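Local coordinates for protein chloramphenicol acetyltransferase (Bacteroides thetaiotaomicron, PDB 2I9D) that probably transfers an acetyl group to a hydroxyl of chloramphenicol, and assembles as a trimer, at residues A[154-159]-A[188-193]; A[93-98]-A[126-131]. One frame throughout, in Å; residues are numbered along the deposited sequence.

How the interactions relate
The two contacts join separate regions of the subunit: their centres lie 23 Å apart, and their nearest atoms stay about 6 Å from each other without touching. They follow one another along the chain, interaction 2 closing at 131 before interaction 1 opens at 154. Interaction 1 is buried and apolar, laying the loop 154-159 against the strand 186-196; interaction 2 is a mixed surface contact between two loops, an isoleucine beside one salt bridge. Both come up against the second subunit of the trimer. Neither includes His-197, the predicted proton acceptor, although the strand used by interaction 1 ends just one residue before it.

Interaction 1 of 2, residues A[154-159]-A[188-193]; sequences DLYFTS and VMPIAM
Pro-190 pushes its ring into the V between Tyr-156 and Phe-157, whose ring planes are inclined to each other by roughly 37°. A single methylene carbon serves both aromatics: CG of Pro-190 lies 3.7 Å from the centroid of the Tyr-156 ring and 4.0 Å from that of the Phe-157 ring, almost on the normal each time, giving two CH-pi contacts over ring faces. The neighbouring methylenes divide the rest of the work. CD of Pro-190 closes to 3.4 Å on CE1 of Tyr-156, while its CB comes within 3.8 Å of CE1 of Phe-157 and 3.3 Å of the carbonyl O of Phe-157. Proline suits the place because its ring is rigid and its C-H groups are polarised enough to seek a pi face. With chi1 at -160°, CG of the tyrosine stands opposite the backbone N, and the hydroxyl comes to CG2 of Val-188, 3.9 Å away, with the carbonyl O of Val-188 near the ring plane at its edge. In the fold, strand 186-196 runs between strands 29-37 and 174-183 of the mixed sheet, and the loop 154-159 lies against it on its way to the trimer interface, where Ser-159 pairs in an antiparallel ladder with a strand of a second subunit. Arg-183 adds a cation-pi contact to the Tyr-156 ring, which also touches Glu-35. Were Tyr-156 an alanine, one side of the Pro-190 ring would probably lose its aromatic cover and Arg-183 its cation-pi partner. Phe-157 holds CG between the backbone N and carbonyl carbon (chi1 51°), which folds its ring over the strand; its CE1 reaches CB of Ala-192 at 3.9 Å, a residue small enough to let the ring come close, and Ile-32 of the second subunit packs against the same phenylalanine.

Interaction 2 of 2, residues A[93-98]-A[126-131]; sequences KIKENG and PEDGDP
The peptide plane joining Glu-127 to Asp-128 has CD1 of Ile-94 to one side, 3.7 Å from the carbonyl O of Glu-127, while CE of Lys-95 approaches that oxygen from beyond its tip, at 3.9 Å and tilted to the other side of the plane. The second flat group, the Asp-128 carboxylate, is also met off its plane: NZ of Lys-95 stands above it, nearly over OD1, with a CG-OD1-NZ angle close to 101°. This makes a salt bridge of 3.3 Å between NZ of Lys-95 and OD1 of Asp-128, whose hydrogen bond is weak, as expected of a donor so far from the carboxylate plane. Lysine fits because its chain, extended beyond CG, carries the charge across from the other loop. Ile-94 supplies the apolar part, and its branching suits it to two successive carbonyls: the CG1 branch (chi1 63°) sends CD1 toward that of Glu-127, while CG2 lies 4.0 Å from the carbonyl O of Pro-126; Phe-101 and Ile-125 pack on the same side chain. The loop 93-98 is a beta hairpin connection between strands 87-93 and 100-105, with a type I turn from Lys-95 to Gly-98 closed by Gly-98 N to Lys-95 O at 3.1 Å. Gly-98 takes a positive phi (102°), where a side chain would strike the preceding carbonyl. Facing it, residues 126-131 link helices 111-124 and 133-141. A weak ion pair at the surface, beside one isoleucine, probably contributes only modestly to holding the hairpin near the interhelix loop.

Interaction 1 of 2, residues A[154-159]-A[188-193]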
ATOM      1  N   ASP A 154       1.937  -6.823 -16.990  1.00 27.37           N
ATOM      2  CA  ASP A 154       0.547  -6.809 -17.466  1.00 27.60           C
ATOM      3  C   ASP A 154      -0.459  -6.231 -16.449  1.00 26.93           C
ATOM      4  O   ASP A 154      -1.684  -6.325 -16.655  1.00 26.54           O
ATOM      5  CB  ASP A 154       0.092  -8.226 -17.863  1.00 29.20           C
ATOM      6  CG  ASP A 154       0.928  -8.818 -19.001  1.00 32.47           C
ATOM      7  OD1 ASP A 154       1.237  -8.093 -19.974  1.00 35.83           O
ATOM      8  OD2 ASP A 154       1.277 -10.013 -18.913  1.00 37.31           O
ATOM      9  N   LEU A 155       0.057  -5.647 -15.362  1.00 25.47           N
ATOM     10  CA  LEU A 155      -0.772  -5.066 -14.325  1.00 23.88           C
ATOM     11  C   LEU A 155      -0.350  -3.637 -13.979  1.00 23.76           C
ATOM     12  O   LEU A 155       0.804  -3.396 -13.614  1.00 22.38           O
ATOM     13  CB  LEU A 155      -0.699  -5.932 -13.060  1.00 23.71           C
ATOM     14  CG  LEU A 155      -1.516  -5.501 -11.825  1.00 22.64           C
ATOM     15  CD1 LEU A 155      -2.987  -5.260 -12.181  1.00 21.06           C
ATOM     16  CD2 LEU A 155      -1.381  -6.513 -10.675  1.00 22.62           C
ATOM     17  N   TYR A 156      -1.291  -2.696 -14.103  1.00 24.17           N
ATOM     18  CA  TYR A 156      -1.105  -1.348 -13.565  1.00 24.13           C
ATOM     19  C   TYR A 156      -1.711  -1.378 -12.161  1.00 24.06           C
ATOM     20  O   TYR A 156      -2.840  -1.866 -11.959  1.00 23.89           O
ATOM     21  CB  TYR A 156      -1.752  -0.250 -14.447  1.00 24.56           C
ATOM     22  CG  TYR A 156      -1.144   1.129 -14.172  1.00 25.43           C
ATOM     23  CD1 TYR A 156      -0.057   1.587 -14.914  1.00 25.06           C
ATOM     24  CD2 TYR A 156      -1.616   1.936 -13.124  1.00 25.21           C
ATOM     25  CE1 TYR A 156       0.537   2.838 -14.645  1.00 28.58           C
ATOM     26  CE2 TYR A 156      -1.026   3.179 -12.824  1.00 24.10           C
ATOM     27  CZ  TYR A 156       0.044   3.627 -13.601  1.00 27.40           C
ATOM     28  OH  TYR A 156       0.631   4.844 -13.352  1.00 28.43           O
ATOM     29  N   PHE A 157      -0.942  -0.929 -11.173  1.00 23.31           N
ATOM     30  CA  PHE A 157      -1.432  -0.912  -9.778  1.00 22.00           C
ATOM     31  C   PHE A 157      -1.167   0.482  -9.208  1.00 22.25           C
ATOM     32  O   PHE A 157      -0.259   1.180  -9.676  1.00 21.35           O
ATOM     33  CB  PHE A 157      -0.729  -1.984  -8.938  1.00 21.02           C
ATOM     34  CG  PHE A 157       0.797  -1.952  -9.034  1.00 21.07           C
ATOM     35  CD1 PHE A 157       1.543  -1.029  -8.276  1.00 18.71           C
ATOM     36  CD2 PHE A 157       1.495  -2.863  -9.862  1.00 19.19           C
ATOM     37  CE1 PHE A 157       2.953  -0.992  -8.353  1.00 15.51           C
ATOM     38  CE2 PHE A 157       2.915  -2.833  -9.942  1.00 17.30           C
ATOM     39  CZ  PHE A 157       3.640  -1.893  -9.176  1.00 16.13           C
ATOM     40  N   THR A 158      -1.946   0.881  -8.204  1.00 22.14           N
ATOM     41  CA  THR A 158      -1.688   2.150  -7.540  1.00 22.55           C
ATOM     42  C   THR A 158      -1.027   1.952  -6.182  1.00 23.64           C
ATOM     43  O   THR A 158      -0.556   2.924  -5.569  1.00 24.57           O
ATOM     44  CB  THR A 158      -2.971   2.985  -7.337  1.00 22.11           C
ATOM     45  OG1 THR A 158      -4.010   2.140  -6.842  1.00 21.67           O
ATOM     46  CG2 THR A 158      -3.407   3.621  -8.632  1.00 21.91           C
ATOM     47  N   SER A 159      -0.989   0.700  -5.719  1.00 23.16           N
ATOM     48  CA  SER A 159      -0.404   0.356  -4.453  1.00 22.60           C
ATOM     49  C   SER A 159       0.010  -1.122  -4.413  1.00 22.65           C
ATOM     50  O   SER A 159      -0.766  -2.000  -4.790  1.00 22.15           O
ATOM     51  CB  SER A 159      -1.433   0.648  -3.360  1.00 22.30           C
ATOM     52  OG  SER A 159      -1.001   0.188  -2.087  1.00 27.58           O
ATOM     53  N   VAL A 188       3.802   6.061 -18.785  1.00 28.30           N
ATOM     54  CA  VAL A 188       4.119   6.027 -17.349  1.00 27.42           C
ATOM     55  C   VAL A 188       3.972   4.579 -16.818  1.00 27.34           C
ATOM     56  O   VAL A 188       3.176   3.778 -17.347  1.00 26.39           O
ATOM     57  CB  VAL A 188       3.176   6.966 -16.527  1.00 27.67           C
ATOM     58  CG1 VAL A 188       3.323   8.428 -16.948  1.00 26.25           C
ATOM     59  CG2 VAL A 188       1.701   6.528 -16.678  1.00 27.03           C
HETATM   60  N   MSE A 189       4.722   4.247 -15.774  1.00 26.93           N
HETATM   61  CA  MSE A 189       4.607   2.931 -15.152  1.00 28.63           C
HETATM   62  C   MSE A 189       4.643   3.137 -13.656  1.00 26.06           C
HETATM   63  O   MSE A 189       5.220   4.137 -13.233  1.00 26.53           O
HETATM   64  CB  MSE A 189       5.751   2.031 -15.593  1.00 27.78           C
HETATM   65  CG  MSE A 189       7.123   2.560 -15.270  1.00 29.61           C
HETATM   66 SE   MSE A 189       8.524   1.336 -15.929  1.00 38.43          SE
HETATM   67  CE  MSE A 189       8.249  -0.105 -14.601  1.00 28.81           C
ATOM     68  N   PRO A 190       3.998   2.235 -12.857  1.00 23.91           N
ATOM     69  CA  PRO A 190       4.088   2.357 -11.394  1.00 23.44           C
ATOM     70  C   PRO A 190       5.260   1.570 -10.775  1.00 23.44           C
ATOM     71  O   PRO A 190       5.651   0.508 -11.270  1.00 23.50           O
ATOM     72  CB  PRO A 190       2.723   1.829 -10.910  1.00 22.05           C
ATOM     73  CG  PRO A 190       2.277   0.853 -12.002  1.00 22.73           C
ATOM     74  CD  PRO A 190       3.125   1.103 -13.238  1.00 24.06           C
ATOM     75  N   ILE A 191       5.843   2.130  -9.723  1.00 24.62           N
ATOM     76  CA  ILE A 191       6.894   1.463  -8.974  1.00 25.24           C
ATOM     77  C   ILE A 191       6.609   1.635  -7.493  1.00 26.45           C
ATOM     78  O   ILE A 191       6.478   2.750  -7.002  1.00 27.28           O
ATOM     79  CB  ILE A 191       8.318   1.947  -9.369  1.00 25.74           C
ATOM     80  CG1 ILE A 191       8.557   1.776 -10.897  1.00 24.40           C
ATOM     81  CG2 ILE A 191       9.404   1.228  -8.521  1.00 25.04           C
ATOM     82  CD1 ILE A 191       9.856   2.324 -11.417  1.00 24.30           C
ATOM     83  N   ALA A 192       6.464   0.498  -6.815  1.00 27.08           N
ATOM     84  CA  ALA A 192       6.216   0.406  -5.397  1.00 27.87           C
ATOM     85  C   ALA A 192       7.529  -0.007  -4.720  1.00 29.37           C
ATOM     86  O   ALA A 192       8.391  -0.658  -5.344  1.00 29.18           O
ATOM     87  CB  ALA A 192       5.132  -0.624  -5.133  1.00 26.31           C
HETATM   88  N   MSE A 193       7.688   0.378  -3.456  1.00 30.31           N
HETATM   89  CA  MSE A 193       8.826  -0.067  -2.687  1.00 33.77           C
HETATM   90  C   MSE A 193       8.579  -0.049  -1.184  1.00 29.91           C
HETATM   91  O   MSE A 193       7.776   0.721  -0.683  1.00 29.18           O
HETATM   92  CB  MSE A 193      10.090   0.725  -3.058  1.00 32.32           C
HETATM   93  CG  MSE A 193      10.052   2.196  -2.695  1.00 36.07           C
HETATM   94 SE   MSE A 193      11.615   3.237  -3.379  1.00 50.33          SE
HETATM   95  CE  MSE A 193      13.077   1.922  -3.035  1.00 22.44           C
TER

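Interaction 2 of 2, residues A[93-98]-A[126-131]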
ATOM      1  N   LYS A  93      10.267 -14.737 -14.564  1.00 33.69           N
ATOM      2  CA  LYS A  93       9.219 -15.683 -14.929  1.00 36.18           C
ATOM      3  C   LYS A  93       9.801 -16.725 -15.890  1.00 37.80           C
ATOM      4  O   LYS A  93      10.423 -16.368 -16.887  1.00 37.99           O
ATOM      5  CB  LYS A  93       8.027 -14.960 -15.559  1.00 36.67           C
ATOM      6  CG  LYS A  93       6.785 -15.836 -15.820  1.00 37.28           C
ATOM      7  CD  LYS A  93       5.902 -15.138 -16.847  1.00 39.10           C
ATOM      8  CE  LYS A  93       4.438 -15.544 -16.740  1.00 40.32           C
ATOM      9  NZ  LYS A  93       3.678 -15.107 -17.937  1.00 39.17           N
ATOM     10  N   ILE A  94       9.633 -18.006 -15.546  1.00 39.80           N
ATOM     11  CA  ILE A  94      10.176 -19.124 -16.333  1.00 41.80           C
ATOM     12  C   ILE A  94       9.087 -19.949 -17.036  1.00 43.55           C
ATOM     13  O   ILE A  94       9.378 -20.633 -18.011  1.00 44.27           O
ATOM     14  CB  ILE A  94      11.137 -20.075 -15.508  1.00 41.48           C
ATOM     15  CG1 ILE A  94      10.407 -20.761 -14.348  1.00 41.20           C
ATOM     16  CG2 ILE A  94      12.384 -19.328 -15.042  1.00 40.42           C
ATOM     17  CD1 ILE A  94      11.311 -21.498 -13.347  1.00 41.53           C
ATOM     18  N   LYS A  95       7.848 -19.885 -16.546  1.00 44.66           N
ATOM     19  CA  LYS A  95       6.731 -20.633 -17.142  1.00 46.02           C
ATOM     20  C   LYS A  95       5.481 -19.773 -17.274  1.00 45.81           C
ATOM     21  O   LYS A  95       5.294 -18.804 -16.529  1.00 45.63           O
ATOM     22  CB  LYS A  95       6.426 -21.902 -16.328  1.00 45.94           C
ATOM     23  CG  LYS A  95       7.425 -23.040 -16.571  1.00 48.35           C
ATOM     24  CD  LYS A  95       7.151 -24.272 -15.728  1.00 47.89           C
ATOM     25  CE  LYS A  95       8.351 -25.236 -15.809  1.00 52.64           C
ATOM     26  NZ  LYS A  95       8.363 -26.277 -14.712  1.00 53.97           N
ATOM     27  N   GLU A  96       4.616 -20.145 -18.212  1.00 45.92           N
ATOM     28  CA  GLU A  96       3.411 -19.360 -18.499  1.00 45.83           C
ATOM     29  C   GLU A  96       2.330 -19.376 -17.402  1.00 43.83           C
ATOM     30  O   GLU A  96       1.407 -18.557 -17.441  1.00 43.06           O
ATOM     31  CB  GLU A  96       2.832 -19.727 -19.875  1.00 47.11           C
ATOM     32  CG  GLU A  96       3.682 -19.191 -21.044  1.00 52.00           C
ATOM     33  CD  GLU A  96       4.255 -17.780 -20.766  1.00 59.05           C
ATOM     34  OE1 GLU A  96       3.500 -16.784 -20.949  1.00 61.03           O
ATOM     35  OE2 GLU A  96       5.457 -17.672 -20.364  1.00 61.07           O
ATOM     36  N   ASN A  97       2.465 -20.290 -16.437  1.00 41.97           N
ATOM     37  CA  ASN A  97       1.578 -20.361 -15.273  1.00 40.33           C
ATOM     38  C   ASN A  97       2.084 -19.529 -14.086  1.00 39.19           C
ATOM     39  O   ASN A  97       1.579 -19.674 -12.953  1.00 38.73           O
ATOM     40  CB  ASN A  97       1.450 -21.800 -14.812  1.00 40.48           C
ATOM     41  CG  ASN A  97       2.735 -22.305 -14.187  1.00 41.74           C
ATOM     42  OD1 ASN A  97       3.819 -21.805 -14.511  1.00 43.12           O
ATOM     43  ND2 ASN A  97       2.626 -23.262 -13.265  1.00 39.84           N
ATOM     44  N   GLY A  98       3.113 -18.710 -14.328  1.00 37.69           N
ATOM     45  CA  GLY A  98       3.622 -17.808 -13.308  1.00 35.61           C
ATOM     46  C   GLY A  98       4.899 -18.208 -12.604  1.00 35.05           C
ATOM     47  O   GLY A  98       5.516 -17.365 -11.929  1.00 33.50           O
ATOM     48  N   PRO A 126      17.779 -21.527 -15.317  1.00 39.06           N
ATOM     49  CA  PRO A 126      17.382 -22.933 -15.370  1.00 39.89           C
ATOM     50  C   PRO A 126      15.906 -23.123 -15.744  1.00 41.27           C
ATOM     51  O   PRO A 126      15.082 -22.278 -15.395  1.00 41.73           O
ATOM     52  CB  PRO A 126      17.653 -23.444 -13.934  1.00 39.32           C
ATOM     53  CG  PRO A 126      17.795 -22.303 -13.112  1.00 38.47           C
ATOM     54  CD  PRO A 126      18.206 -21.126 -13.966  1.00 38.79           C
ATOM     55  N   GLU A 127      15.577 -24.226 -16.419  1.00 42.72           N
ATOM     56  CA  GLU A 127      14.196 -24.474 -16.881  1.00 44.15           C
ATOM     57  C   GLU A 127      13.256 -24.661 -15.701  1.00 43.78           C
ATOM     58  O   GLU A 127      12.089 -24.264 -15.754  1.00 44.56           O
ATOM     59  CB  GLU A 127      14.100 -25.731 -17.769  1.00 45.15           C
ATOM     60  CG  GLU A 127      15.218 -25.915 -18.798  1.00 49.95           C
ATOM     61  CD  GLU A 127      14.950 -25.177 -20.110  1.00 57.23           C
ATOM     62  OE1 GLU A 127      13.749 -25.033 -20.475  1.00 58.60           O
ATOM     63  OE2 GLU A 127      15.939 -24.750 -20.777  1.00 59.09           O
ATOM     64  N   ASP A 128      13.758 -25.325 -14.665  1.00 42.81           N
ATOM     65  CA  ASP A 128      13.020 -25.536 -13.438  1.00 42.13           C
ATOM     66  C   ASP A 128      13.950 -25.089 -12.330  1.00 40.45           C
ATOM     67  O   ASP A 128      15.149 -24.909 -12.550  1.00 41.97           O
ATOM     68  CB  ASP A 128      12.634 -27.006 -13.256  1.00 43.13           C
ATOM     69  CG  ASP A 128      11.290 -27.170 -12.519  1.00 47.23           C
ATOM     70  OD1 ASP A 128      10.602 -26.134 -12.272  1.00 50.51           O
ATOM     71  OD2 ASP A 128      10.925 -28.329 -12.181  1.00 49.94           O
ATOM     72  N   GLY A 129      13.419 -24.875 -11.146  1.00 37.63           N
ATOM     73  CA  GLY A 129      14.238 -24.375 -10.076  1.00 33.91           C
ATOM     74  C   GLY A 129      13.436 -23.994  -8.862  1.00 31.57           C
ATOM     75  O   GLY A 129      12.203 -23.918  -8.898  1.00 31.29           O
ATOM     76  N   ASP A 130      14.164 -23.756  -7.784  1.00 29.33           N
ATOM     77  CA  ASP A 130      13.608 -23.334  -6.530  1.00 27.44           C
ATOM     78  C   ASP A 130      13.398 -21.813  -6.626  1.00 25.90           C
ATOM     79  O   ASP A 130      14.375 -21.072  -6.764  1.00 25.54           O
ATOM     80  CB  ASP A 130      14.619 -23.687  -5.448  1.00 27.49           C
ATOM     81  CG  ASP A 130      14.177 -23.296  -4.060  1.00 27.74           C
ATOM     82  OD1 ASP A 130      13.204 -22.509  -3.911  1.00 27.61           O
ATOM     83  OD2 ASP A 130      14.837 -23.776  -3.111  1.00 26.82           O
ATOM     84  N   PRO A 131      12.117 -21.346  -6.593  1.00 24.86           N
ATOM     85  CA  PRO A 131      11.863 -19.895  -6.772  1.00 23.84           C
ATOM     86  C   PRO A 131      12.592 -18.974  -5.780  1.00 23.30           C
ATOM     87  O   PRO A 131      12.859 -17.812  -6.138  1.00 22.61           O
ATOM     88  CB  PRO A 131      10.323 -19.749  -6.605  1.00 23.63           C
ATOM     89  CG  PRO A 131       9.809 -21.100  -6.182  1.00 24.42           C
ATOM     90  CD  PRO A 131      10.866 -22.130  -6.453  1.00 23.64           C
TER